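Uncharacterized protein MJ0327 (Methanocaldococcus jannaschii DSM 2661, PDB 2QTD) is of unknown function but belongs to the dinitrogenase iron-molybdenum cofactor family, whose members are thought to bind or carry such cofactors or their precursors. Local coordinates at residues V29-N34 against L93-E98; I61-S66 against E83-D88; Y80-E83 against K89-S92. One frame throughout, in Å; residues are numbered along the deposited sequence. Where two conformers were deposited one is given.

Interaction 1 (V29-N34 against L93-E98); sequences VRIDDN and LFIEGE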
ATOM      1  N   VAL A  29      -2.034  -6.983  -2.059  1.00 20.00           N
ATOM      2  CA  VAL A  29      -3.005  -7.345  -3.085  0.50 20.18           C
ATOM      3  C   VAL A  29      -2.319  -7.521  -4.417  1.00 21.16           C
ATOM      4  O   VAL A  29      -1.521  -6.692  -4.849  1.00 20.45           O
ATOM      5  CB  VAL A  29      -4.196  -6.361  -3.199  0.50 21.26           C
ATOM      6  CG1 VAL A  29      -5.036  -6.354  -1.930  0.50 21.70           C
ATOM      7  CG2 VAL A  29      -3.744  -4.973  -3.538  0.50 24.00           C
ATOM      8  N   ARG A  30      -2.644  -8.642  -5.072  1.00 19.78           N
ATOM      9  CA  ARG A  30      -2.197  -8.920  -6.438  1.00 19.19           C
ATOM     10  C   ARG A  30      -3.354  -8.552  -7.344  1.00 21.09           C
ATOM     11  O   ARG A  30      -4.445  -9.088  -7.187  1.00 23.41           O
ATOM     12  CB  ARG A  30      -1.833 -10.394  -6.662  1.00 20.91           C
ATOM     13  CG  ARG A  30      -1.789 -10.887  -8.095  1.00 28.09           C
ATOM     14  CD  ARG A  30      -0.780 -10.183  -8.924  1.00 42.79           C
ATOM     15  NE  ARG A  30       0.571 -10.379  -8.405  1.00 49.04           N
ATOM     16  CZ  ARG A  30       1.671  -9.848  -8.948  1.00 54.71           C
ATOM     17  NH1 ARG A  30       1.603  -9.107 -10.057  1.00 54.36           N
ATOM     18  NH2 ARG A  30       2.860 -10.092  -8.387  1.00 57.08           N
ATOM     19  N   ILE A  31      -3.091  -7.657  -8.291  1.00 23.05           N
ATOM     20  CA  ILE A  31      -4.079  -7.179  -9.256  1.00 25.35           C
ATOM     21  C   ILE A  31      -3.625  -7.702 -10.595  1.00 25.44           C
ATOM     22  O   ILE A  31      -2.443  -7.595 -10.931  1.00 26.87           O
ATOM     23  CB  ILE A  31      -4.151  -5.657  -9.313  1.00 23.93           C
ATOM     24  CG1 ILE A  31      -4.716  -5.079  -8.001  1.00 25.68           C
ATOM     25  CG2 ILE A  31      -4.991  -5.230 -10.603  1.00 23.46           C
ATOM     26  CD1 ILE A  31      -4.226  -3.613  -7.644  1.00 27.08           C
ATOM     27  N   ASP A  32      -4.528  -8.327 -11.345  1.00 29.42           N
ATOM     28  CA  ASP A  32      -4.164  -8.937 -12.599  1.00 29.88           C
ATOM     29  C   ASP A  32      -5.298  -8.777 -13.555  1.00 30.80           C
ATOM     30  O   ASP A  32      -6.459  -8.878 -13.142  1.00 30.11           O
ATOM     31  CB  ASP A  32      -3.894 -10.417 -12.427  1.00 34.16           C
ATOM     32  CG  ASP A  32      -2.757 -10.884 -13.262  1.00 40.03           C
ATOM     33  OD1 ASP A  32      -2.601 -10.373 -14.400  1.00 38.45           O
ATOM     34  OD2 ASP A  32      -1.986 -11.728 -12.739  1.00 58.04           O
ATOM     35  N   ASP A  33      -4.950  -8.473 -14.802  1.00 27.17           N
ATOM     36  CA  ASP A  33      -5.910  -8.080 -15.813  1.00 30.33           C
ATOM     37  C   ASP A  33      -6.969  -7.160 -15.209  1.00 31.50           C
ATOM     38  O   ASP A  33      -8.165  -7.422 -15.328  1.00 29.31           O
ATOM     39  CB  ASP A  33      -6.508  -9.354 -16.433  1.00 30.82           C
ATOM     40  CG  ASP A  33      -5.513 -10.099 -17.319  1.00 37.50           C
ATOM     41  OD1 ASP A  33      -4.793  -9.440 -18.116  1.00 45.28           O
ATOM     42  OD2 ASP A  33      -5.471 -11.346 -17.235  1.00 42.75           O
ATOM     43  N   ASN A  34      -6.485  -6.117 -14.511  1.00 29.06           N
ATOM     44  CA  ASN A  34      -7.316  -5.138 -13.784  1.00 29.61           C
ATOM     45  C   ASN A  34      -8.299  -5.681 -12.715  1.00 27.70           C
ATOM     46  O   ASN A  34      -9.296  -5.031 -12.419  1.00 25.86           O
ATOM     47  CB  ASN A  34      -8.079  -4.257 -14.809  1.00 29.95           C
ATOM     48  CG  ASN A  34      -7.141  -3.487 -15.736  1.00 28.21           C
ATOM     49  OD1 ASN A  34      -6.147  -2.916 -15.287  1.00 29.02           O
ATOM     50  ND2 ASN A  34      -7.466  -3.457 -17.034  1.00 27.17           N
ATOM     51  N   LEU A  93     -10.027   2.970  -7.231  1.00 19.90           N
ATOM     52  CA  LEU A  93      -9.413   4.245  -7.644  1.00 20.48           C
ATOM     53  C   LEU A  93      -8.000   4.043  -8.191  1.00 17.32           C
ATOM     54  O   LEU A  93      -7.618   4.660  -9.188  1.00 21.21           O
ATOM     55  CB  LEU A  93      -9.420   5.249  -6.488  1.00 18.73           C
ATOM     56  CG  LEU A  93     -10.790   5.837  -6.088  1.00 23.69           C
ATOM     57  CD1 LEU A  93     -10.665   6.598  -4.742  1.00 25.22           C
ATOM     58  CD2 LEU A  93     -11.328   6.763  -7.171  1.00 24.70           C
ATOM     59  N   PHE A  94      -7.239   3.158  -7.554  1.00 20.36           N
ATOM     60  CA  PHE A  94      -5.871   2.821  -7.972  1.00 17.64           C
ATOM     61  C   PHE A  94      -5.870   2.266  -9.403  1.00 20.20           C
ATOM     62  O   PHE A  94      -5.183   2.756 -10.287  1.00 19.64           O
ATOM     63  CB  PHE A  94      -5.212   1.839  -6.989  1.00 20.58           C
ATOM     64  CG  PHE A  94      -3.848   1.397  -7.408  1.00 24.61           C
ATOM     65  CD1 PHE A  94      -2.749   2.189  -7.170  1.00 23.68           C
ATOM     66  CD2 PHE A  94      -3.678   0.236  -8.151  1.00 23.92           C
ATOM     67  CE1 PHE A  94      -1.483   1.808  -7.599  1.00 29.66           C
ATOM     68  CE2 PHE A  94      -2.416  -0.139  -8.602  1.00 27.26           C
ATOM     69  CZ  PHE A  94      -1.315   0.649  -8.287  1.00 28.97           C
ATOM     70  N   ILE A  95      -6.693   1.257  -9.597  1.00 21.63           N
ATOM     71  CA  ILE A  95      -6.821   0.585 -10.916  1.00 22.49           C
ATOM     72  C   ILE A  95      -7.255   1.555 -11.987  1.00 24.03           C
ATOM     73  O   ILE A  95      -6.699   1.535 -13.087  1.00 25.07           O
ATOM     74  CB  ILE A  95      -7.779  -0.608 -10.845  1.00 23.65           C
ATOM     75  CG1 ILE A  95      -7.151  -1.704 -10.001  1.00 19.93           C
ATOM     76  CG2 ILE A  95      -8.107  -1.138 -12.264  1.00 20.44           C
ATOM     77  CD1 ILE A  95      -8.042  -2.906  -9.669  1.00 21.79           C
ATOM     78  N   GLU A  96      -8.168   2.461 -11.638  1.00 23.19           N
ATOM     79  CA  GLU A  96      -8.666   3.501 -12.550  1.00 26.35           C
ATOM     80  C   GLU A  96      -7.659   4.618 -12.892  1.00 24.15           C
ATOM     81  O   GLU A  96      -7.925   5.444 -13.793  1.00 21.59           O
ATOM     82  CB  GLU A  96      -9.948   4.124 -11.963  1.00 26.63           C
ATOM     83  CG  GLU A  96     -11.151   3.176 -11.992  1.00 31.18           C
ATOM     84  CD  GLU A  96     -12.340   3.620 -11.128  1.00 34.76           C
ATOM     85  OE1 GLU A  96     -12.238   4.588 -10.341  1.00 49.11           O
ATOM     86  OE2 GLU A  96     -13.411   2.985 -11.252  1.00 55.98           O
ATOM     87  N   GLY A  97      -6.534   4.667 -12.176  1.00 22.67           N
ATOM     88  CA  GLY A  97      -5.530   5.668 -12.391  1.00 21.62           C
ATOM     89  C   GLY A  97      -5.817   6.995 -11.716  1.00 19.37           C
ATOM     90  O   GLY A  97      -5.195   7.997 -12.085  1.00 22.31           O
ATOM     91  N   GLU A  98      -6.674   6.983 -10.679  1.00 19.89           N
ATOM     92  CA  GLU A  98      -7.226   8.178 -10.021  1.00 20.90           C
ATOM     93  C   GLU A  98      -6.645   8.606  -8.663  1.00 17.33           C
ATOM     94  O   GLU A  98      -7.042   9.645  -8.134  1.00 21.83           O
ATOM     95  CB  GLU A  98      -8.751   8.031  -9.922  1.00 20.40           C
ATOM     96  CG  GLU A  98      -9.375   7.897 -11.304  1.00 20.89           C
ATOM     97  CD  GLU A  98     -10.877   7.993 -11.345  1.00 30.83           C
ATOM     98  OE1 GLU A  98     -11.506   8.266 -10.301  1.00 50.30           O
ATOM     99  OE2 GLU A  98     -11.425   7.788 -12.453  1.00 41.10           O
TER
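I31 on strand 25-32 meets two consecutive residues of the last helical turn, F94 and I95, using a different branch for each. CD1 of I31 lies 3.9 Å from CD2 of F94 and reaches CE2 at about the same distance, approaching the ring obliquely. CG2 of I31, the other branch, lies 3.9 Å from CD1 of I95. Torsion chi1 (-68°) sets CG2 anti to the backbone N and CG1 beside it, and chi2 (152°) carries CD1 on to the ring. This is the last helix of a ribonuclease H-like α/β fold laid across one face of the mixed sheet, and F94 also packs on I3, on V7 of strand 5-11 and on A59 and I61 of strand 59-62.

Polar groups join in only by van der Waals contact. CD1 of I95 comes 3.7 Å from the main-chain O of N34, while CG2 of the same isoleucine rests against both CB and OD1 of the N34 side chain. That OD1 accepts a hydrogen bond from the backbone N of I3. The chain leaves the helix through a Schellman motif at G97, whose N bonds to F94 O, followed by E98 N to L93 O at 2.9 Å.

Interaction 2 (I61-S66 against E83-D88); sequences ICKNIS and EGDDVD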
ATOM      1  N   ILE A  61      -0.171   2.040  -1.045  1.00 21.36           N
ATOM      2  CA  ILE A  61      -1.300   2.966  -0.786  1.00 17.93           C
ATOM      3  C   ILE A  61      -1.295   3.202   0.703  1.00 18.16           C
ATOM      4  O   ILE A  61      -1.343   2.264   1.478  1.00 19.23           O
ATOM      5  CB  ILE A  61      -2.627   2.475  -1.297  1.00 19.59           C
ATOM      6  CG1 ILE A  61      -2.589   2.238  -2.794  1.00 19.34           C
ATOM      7  CG2 ILE A  61      -3.758   3.436  -0.945  1.00 20.36           C
ATOM      8  CD1 ILE A  61      -3.888   1.551  -3.303  1.00 21.11           C
ATOM      9  N   CYS A  62      -1.180   4.478   1.074  1.00 19.12           N
ATOM     10  CA  CYS A  62      -1.248   4.918   2.461  1.00 19.70           C
ATOM     11  C   CYS A  62      -1.738   6.371   2.536  1.00 19.61           C
ATOM     12  O   CYS A  62      -1.862   7.039   1.544  1.00 18.88           O
ATOM     13  CB  CYS A  62       0.119   4.776   3.134  1.00 19.97           C
ATOM     14  SG  CYS A  62       1.422   5.870   2.426  1.00 21.76           S
ATOM     15  N   LYS A  63      -2.060   6.802   3.743  1.00 22.08           N
ATOM     16  CA  LYS A  63      -2.504   8.161   3.987  1.00 24.13           C
ATOM     17  C   LYS A  63      -1.350   9.056   4.328  1.00 25.90           C
ATOM     18  O   LYS A  63      -1.379  10.227   3.972  1.00 33.39           O
ATOM     19  CB  LYS A  63      -3.538   8.203   5.091  1.00 22.05           C
ATOM     20  CG  LYS A  63      -4.864   7.575   4.760  1.00 25.75           C
ATOM     21  CD  LYS A  63      -5.853   7.874   5.859  1.00 24.51           C
ATOM     22  CE  LYS A  63      -7.206   7.212   5.700  1.00 28.94           C
ATOM     23  NZ  LYS A  63      -8.135   7.678   6.776  1.00 30.77           N
ATOM     24  N   ASN A  64      -0.406   8.547   5.102  1.00 23.22           N
ATOM     25  CA  ASN A  64       0.800   9.283   5.538  1.00 24.68           C
ATOM     26  C   ASN A  64       1.928   8.308   5.609  1.00 23.84           C
ATOM     27  O   ASN A  64       1.685   7.122   5.790  1.00 23.80           O
ATOM     28  CB  ASN A  64       0.659   9.850   6.933  1.00 27.55           C
ATOM     29  CG  ASN A  64      -0.240  11.044   7.002  1.00 29.30           C
ATOM     30  OD1 ASN A  64       0.096  12.118   6.492  1.00 31.89           O
ATOM     31  ND2 ASN A  64      -1.382  10.881   7.658  1.00 39.53           N
ATOM     32  N   ILE A  65       3.156   8.805   5.498  1.00 24.62           N
ATOM     33  CA  ILE A  65       4.368   7.958   5.499  1.00 23.43           C
ATOM     34  C   ILE A  65       5.480   8.869   6.042  1.00 23.70           C
ATOM     35  O   ILE A  65       5.427  10.091   5.862  1.00 22.53           O
ATOM     36  CB  ILE A  65       4.682   7.342   4.101  1.00 25.18           C
ATOM     37  CG1 ILE A  65       5.832   6.298   4.144  1.00 18.62           C
ATOM     38  CG2 ILE A  65       4.899   8.454   3.022  1.00 21.12           C
ATOM     39  CD1 ILE A  65       5.862   5.487   2.891  1.00 25.36           C
ATOM     40  N   SER A  66       6.439   8.269   6.743  1.00 22.84           N
ATOM     41  CA  SER A  66       7.537   9.006   7.372  1.00 23.61           C
ATOM     42  C   SER A  66       8.567   9.369   6.311  1.00 24.28           C
ATOM     43  O   SER A  66       8.678   8.716   5.270  1.00 21.40           O
ATOM     44  CB  SER A  66       8.205   8.176   8.492  1.00 22.60           C
ATOM     45  OG  SER A  66       8.964   7.101   7.977  1.00 22.66           O
ATOM     46  N   GLU A  83      -7.566   7.926  -0.464  1.00 24.31           N
ATOM     47  CA  GLU A  83      -8.657   8.887  -0.354  1.00 25.02           C
ATOM     48  C   GLU A  83      -9.795   8.273   0.453  1.00 23.96           C
ATOM     49  O   GLU A  83     -10.482   7.370  -0.020  1.00 21.52           O
ATOM     50  CB  GLU A  83      -9.116   9.279  -1.753  1.00 25.37           C
ATOM     51  CG  GLU A  83      -7.938   9.922  -2.536  1.00 26.73           C
ATOM     52  CD  GLU A  83      -8.284  10.296  -3.955  1.00 27.26           C
ATOM     53  OE1 GLU A  83      -9.439  10.114  -4.397  1.00 32.16           O
ATOM     54  OE2 GLU A  83      -7.361  10.799  -4.634  1.00 41.38           O
ATOM     55  N   GLY A  84      -9.946   8.745   1.680  1.00 22.71           N
ATOM     56  CA  GLY A  84     -10.809   8.128   2.664  1.00 24.41           C
ATOM     57  C   GLY A  84     -10.337   6.799   3.231  1.00 23.32           C
ATOM     58  O   GLY A  84      -9.212   6.390   3.035  1.00 26.53           O
ATOM     59  N   ASP A  85     -11.263   6.129   3.898  1.00 24.72           N
ATOM     60  CA  ASP A  85     -11.025   4.961   4.794  1.00 23.15           C
ATOM     61  C   ASP A  85     -11.210   3.586   4.134  1.00 24.17           C
ATOM     62  O   ASP A  85     -10.802   2.556   4.700  1.00 24.55           O
ATOM     63  CB  ASP A  85     -12.051   5.024   5.973  1.00 20.28           C
ATOM     64  CG  ASP A  85     -11.699   6.039   7.039  1.00 19.08           C
ATOM     65  OD1 ASP A  85     -10.583   6.592   7.054  1.00 39.50           O
ATOM     66  OD2 ASP A  85     -12.568   6.282   7.907  1.00 30.86           O
ATOM     67  N   ASP A  86     -11.838   3.543   2.957  1.00 23.99           N
ATOM     68  CA  ASP A  86     -12.375   2.291   2.407  1.00 21.88           C
ATOM     69  C   ASP A  86     -11.353   1.678   1.439  1.00 21.82           C
ATOM     70  O   ASP A  86     -11.041   2.250   0.393  1.00 22.51           O
ATOM     71  CB  ASP A  86     -13.730   2.588   1.737  1.00 23.28           C
ATOM     72  CG  ASP A  86     -14.443   1.350   1.261  1.00 25.63           C
ATOM     73  OD1 ASP A  86     -13.886   0.561   0.496  1.00 25.04           O
ATOM     74  OD2 ASP A  86     -15.631   1.205   1.605  1.00 36.31           O
ATOM     75  N   VAL A  87     -10.840   0.496   1.807  1.00 21.57           N
ATOM     76  CA  VAL A  87      -9.828  -0.189   1.018  1.00 23.90           C
ATOM     77  C   VAL A  87     -10.336  -0.622  -0.367  1.00 21.72           C
ATOM     78  O   VAL A  87      -9.612  -0.513  -1.348  1.00 22.59           O
ATOM     79  CB  VAL A  87      -9.176  -1.357   1.794  1.00 25.67           C
ATOM     80  CG1 VAL A  87     -10.157  -2.529   2.062  1.00 27.93           C
ATOM     81  CG2 VAL A  87      -7.912  -1.821   1.062  1.00 25.92           C
ATOM     82  N   ASP A  88     -11.583  -1.056  -0.467  1.00 24.40           N
ATOM     83  CA  ASP A  88     -12.072  -1.492  -1.787  1.00 22.87           C
ATOM     84  C   ASP A  88     -12.227  -0.318  -2.730  1.00 22.72           C
ATOM     85  O   ASP A  88     -11.840  -0.434  -3.912  1.00 22.97           O
ATOM     86  CB  ASP A  88     -13.372  -2.280  -1.684  1.00 24.18           C
ATOM     87  CG  ASP A  88     -13.235  -3.548  -0.839  1.00 24.55           C
ATOM     88  OD1 ASP A  88     -12.208  -4.222  -0.926  1.00 29.44           O
ATOM     89  OD2 ASP A  88     -14.189  -3.836  -0.088  1.00 32.48           O
TER
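The backbones stay well apart, K63 and E83 being the nearest pair with CA atoms 7.6 Å from each other, and one long side chain spans the gap. K63 leaves the end of strand 59-62 with CG beside its backbone N (chi1 -68°), and from there the chain runs fully extended, every later torsion close to 180°. That stretch carries the ammonium group to D85, where NZ of K63 donates to OD1 of D85 at 2.7 Å in a salt bridge. The nitrogen meets this oxygen nearly end-on to its C-O bond. D85 starts out from its CA pointing away from the strand end, yet CG lies beside the backbone N (chi1 -77°) and the carboxylate comes back toward the lysine.

One carbon short of the charge, CE of K63 packs against the carbonyl oxygen of G84 at 3.4 Å. This oxygen is buried by the contact and has no hydrogen-bonding partner in the model, so the polarised methylene may offer it some electrostatic compensation.

Both connections lead into helices: S66 is the N-cap of helix 67-74 and D86 that of helix 87-95, its OD1 accepting from K89 N. The bridge thus ties two loops at the C-terminal ends of the neighbouring parallel strands 59-62 and 78-81, the edge from which strand-to-helix connections depart in an α/β fold of the ribonuclease H-like kind.

Interaction 3 (Y80-E83 against K89-S92); sequences YHAE and KNIS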
ATOM      1  N   TYR A  80       1.304   5.977  -3.284  1.00 19.95           N
ATOM      2  CA  TYR A  80       0.065   6.678  -3.663  1.00 20.79           C
ATOM      3  C   TYR A  80      -0.718   7.034  -2.420  1.00 20.60           C
ATOM      4  O   TYR A  80      -0.702   6.304  -1.419  1.00 22.57           O
ATOM      5  CB  TYR A  80      -0.796   5.815  -4.559  1.00 20.24           C
ATOM      6  CG  TYR A  80      -0.211   5.605  -5.912  1.00 19.11           C
ATOM      7  CD1 TYR A  80      -0.390   6.539  -6.907  1.00 20.36           C
ATOM      8  CD2 TYR A  80       0.649   4.539  -6.141  1.00 19.52           C
ATOM      9  CE1 TYR A  80       0.179   6.358  -8.155  1.00 22.06           C
ATOM     10  CE2 TYR A  80       1.250   4.373  -7.387  1.00 21.71           C
ATOM     11  CZ  TYR A  80       1.013   5.283  -8.370  1.00 23.19           C
ATOM     12  OH  TYR A  80       1.584   5.123  -9.623  1.00 22.55           O
ATOM     13  N   HIS A  81      -1.420   8.158  -2.469  1.00 19.03           N
ATOM     14  CA  HIS A  81      -2.174   8.654  -1.328  1.00 18.12           C
ATOM     15  C   HIS A  81      -3.614   8.142  -1.349  1.00 17.78           C
ATOM     16  O   HIS A  81      -4.348   8.324  -2.332  1.00 20.56           O
ATOM     17  CB  HIS A  81      -2.192  10.180  -1.339  1.00 19.04           C
ATOM     18  CG  HIS A  81      -2.759  10.753  -0.077  1.00 18.63           C
ATOM     19  ND1 HIS A  81      -4.005  11.341  -0.028  1.00 34.09           N
ATOM     20  CD2 HIS A  81      -2.265  10.800   1.176  1.00 28.23           C
ATOM     21  CE1 HIS A  81      -4.252  11.728   1.214  1.00 33.28           C
ATOM     22  NE2 HIS A  81      -3.214  11.404   1.964  1.00 23.34           N
ATOM     23  N   ALA A  82      -4.003   7.444  -0.288  1.00 19.93           N
ATOM     24  CA  ALA A  82      -5.379   6.992  -0.110  1.00 20.60           C
ATOM     25  C   ALA A  82      -6.348   8.124   0.059  1.00 21.17           C
ATOM     26  O   ALA A  82      -5.996   9.159   0.642  1.00 22.05           O
ATOM     27  CB  ALA A  82      -5.495   6.071   1.080  1.00 21.44           C
ATOM     28  N   GLU A  83      -7.566   7.926  -0.464  1.00 24.31           N
ATOM     29  CA  GLU A  83      -8.657   8.887  -0.354  1.00 25.02           C
ATOM     30  C   GLU A  83      -9.795   8.273   0.453  1.00 23.96           C
ATOM     31  O   GLU A  83     -10.482   7.370  -0.020  1.00 21.52           O
ATOM     32  CB  GLU A  83      -9.116   9.279  -1.753  1.00 25.37           C
ATOM     33  CG  GLU A  83      -7.938   9.922  -2.536  1.00 26.73           C
ATOM     34  CD  GLU A  83      -8.284  10.296  -3.955  1.00 27.26           C
ATOM     35  OE1 GLU A  83      -9.439  10.114  -4.397  1.00 32.16           O
ATOM     36  OE2 GLU A  83      -7.361  10.799  -4.634  1.00 41.38           O
ATOM     37  N   LYS A  89     -12.781   0.790  -2.221  1.00 22.31           N
ATOM     38  CA  LYS A  89     -12.887   2.044  -2.992  1.00 20.58           C
ATOM     39  C   LYS A  89     -11.529   2.494  -3.489  1.00 20.62           C
ATOM     40  O   LYS A  89     -11.373   2.849  -4.649  1.00 22.58           O
ATOM     41  CB  LYS A  89     -13.496   3.164  -2.149  1.00 21.13           C
ATOM     42  CG  LYS A  89     -13.721   4.462  -2.905  1.00 25.91           C
ATOM     43  N   ASN A  90     -10.540   2.445  -2.603  1.00 19.82           N
ATOM     44  CA  ASN A  90      -9.163   2.792  -2.987  1.00 19.73           C
ATOM     45  C   ASN A  90      -8.449   1.886  -3.995  1.00 20.76           C
ATOM     46  O   ASN A  90      -7.726   2.379  -4.841  1.00 20.63           O
ATOM     47  CB  ASN A  90      -8.298   3.029  -1.761  1.00 21.13           C
ATOM     48  CG  ASN A  90      -8.527   4.420  -1.180  1.00 18.29           C
ATOM     49  OD1 ASN A  90      -7.836   5.369  -1.572  1.00 23.33           O
ATOM     50  ND2 ASN A  90      -9.532   4.562  -0.272  1.00 21.73           N
ATOM     51  N   ILE A  91      -8.685   0.574  -3.908  1.00 20.03           N
ATOM     52  CA  ILE A  91      -8.189  -0.360  -4.888  1.00 21.95           C
ATOM     53  C   ILE A  91      -8.809  -0.024  -6.233  1.00 19.69           C
ATOM     54  O   ILE A  91      -8.092   0.030  -7.228  1.00 21.05           O
ATOM     55  CB  ILE A  91      -8.448  -1.821  -4.485  1.00 21.63           C
ATOM     56  CG1 ILE A  91      -7.531  -2.200  -3.312  1.00 21.12           C
ATOM     57  CG2 ILE A  91      -8.182  -2.726  -5.655  1.00 22.30           C
ATOM     58  CD1 ILE A  91      -7.975  -3.451  -2.526  1.00 21.49           C
ATOM     59  N   SER A  92     -10.121   0.227  -6.266  1.00 19.70           N
ATOM     60  CA  SER A  92     -10.792   0.657  -7.503  0.50 20.88           C
ATOM     61  C   SER A  92     -10.198   1.950  -8.081  1.00 19.21           C
ATOM     62  O   SER A  92      -9.923   2.030  -9.289  1.00 21.51           O
ATOM     63  CB  SER A  92     -12.307   0.841  -7.290  0.50 20.03           C
ATOM     64  OG  SER A  92     -12.916  -0.354  -6.840  0.50 24.49           O
TER
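ND2 of N90 serves two acceptors, E83 O across the contact and D86 O one turn earlier at the start of the helix, so the amide links the loop to the helix's own beginning. The bond from N90 ND2 to E83 O is 3.0 Å long and not very regular, since the donor stands 54° above the plane of the E83 carbonyl. The other half of the same amide turns to the same residue: OD1 of N90 takes the backbone N-H of E83 at 2.8 Å. This bond is nearly straight, with an N-H...O angle of 168°, and the donor lies in the carbonyl plane on a lone pair. A chi2 of -90° stands the amide crosswise to the CA-CB-CG plane of N90, so that both its ends reach E83. The asparagine thus binds both the N-H and the C=O of E83, and its amide is fixed in rotation.

CA and CB of A82 lie against the same oxygen, 3.3 and 3.6 Å from N90 OD1, in van der Waals contact.

I16 and L99 pack around the buried asparagine, and A82 leans on I61 of the adjoining strand. The short connection from strand 78-81 to helix 87-95 is therefore pinned where it leaves the sheet, with the helix's first turns held beside the end of this edge strand.

How the interactions relate
All three contacts fasten helix 87-95, or the loop that leads into it, to the same sheet. Interactions 2 and 3 share E83 and have centres 6 Å apart; the strands they use are neighbours, joined where C62 O lies 2.8 Å from A82 N in a probable hydrogen bond. Interaction 1 holds the far end of the helix, its centre 10 Å from that of interaction 3 and 15 Å from that of interaction 2. F94 connects them: its CB packs 3.9 Å from CD1 of I61, and its ring meets Y80 edge-to-face. The side chain of I95 comes within about 4 Å, nearest atoms, of a bound tetraethylene glycol, probably from the crystallisation liquor.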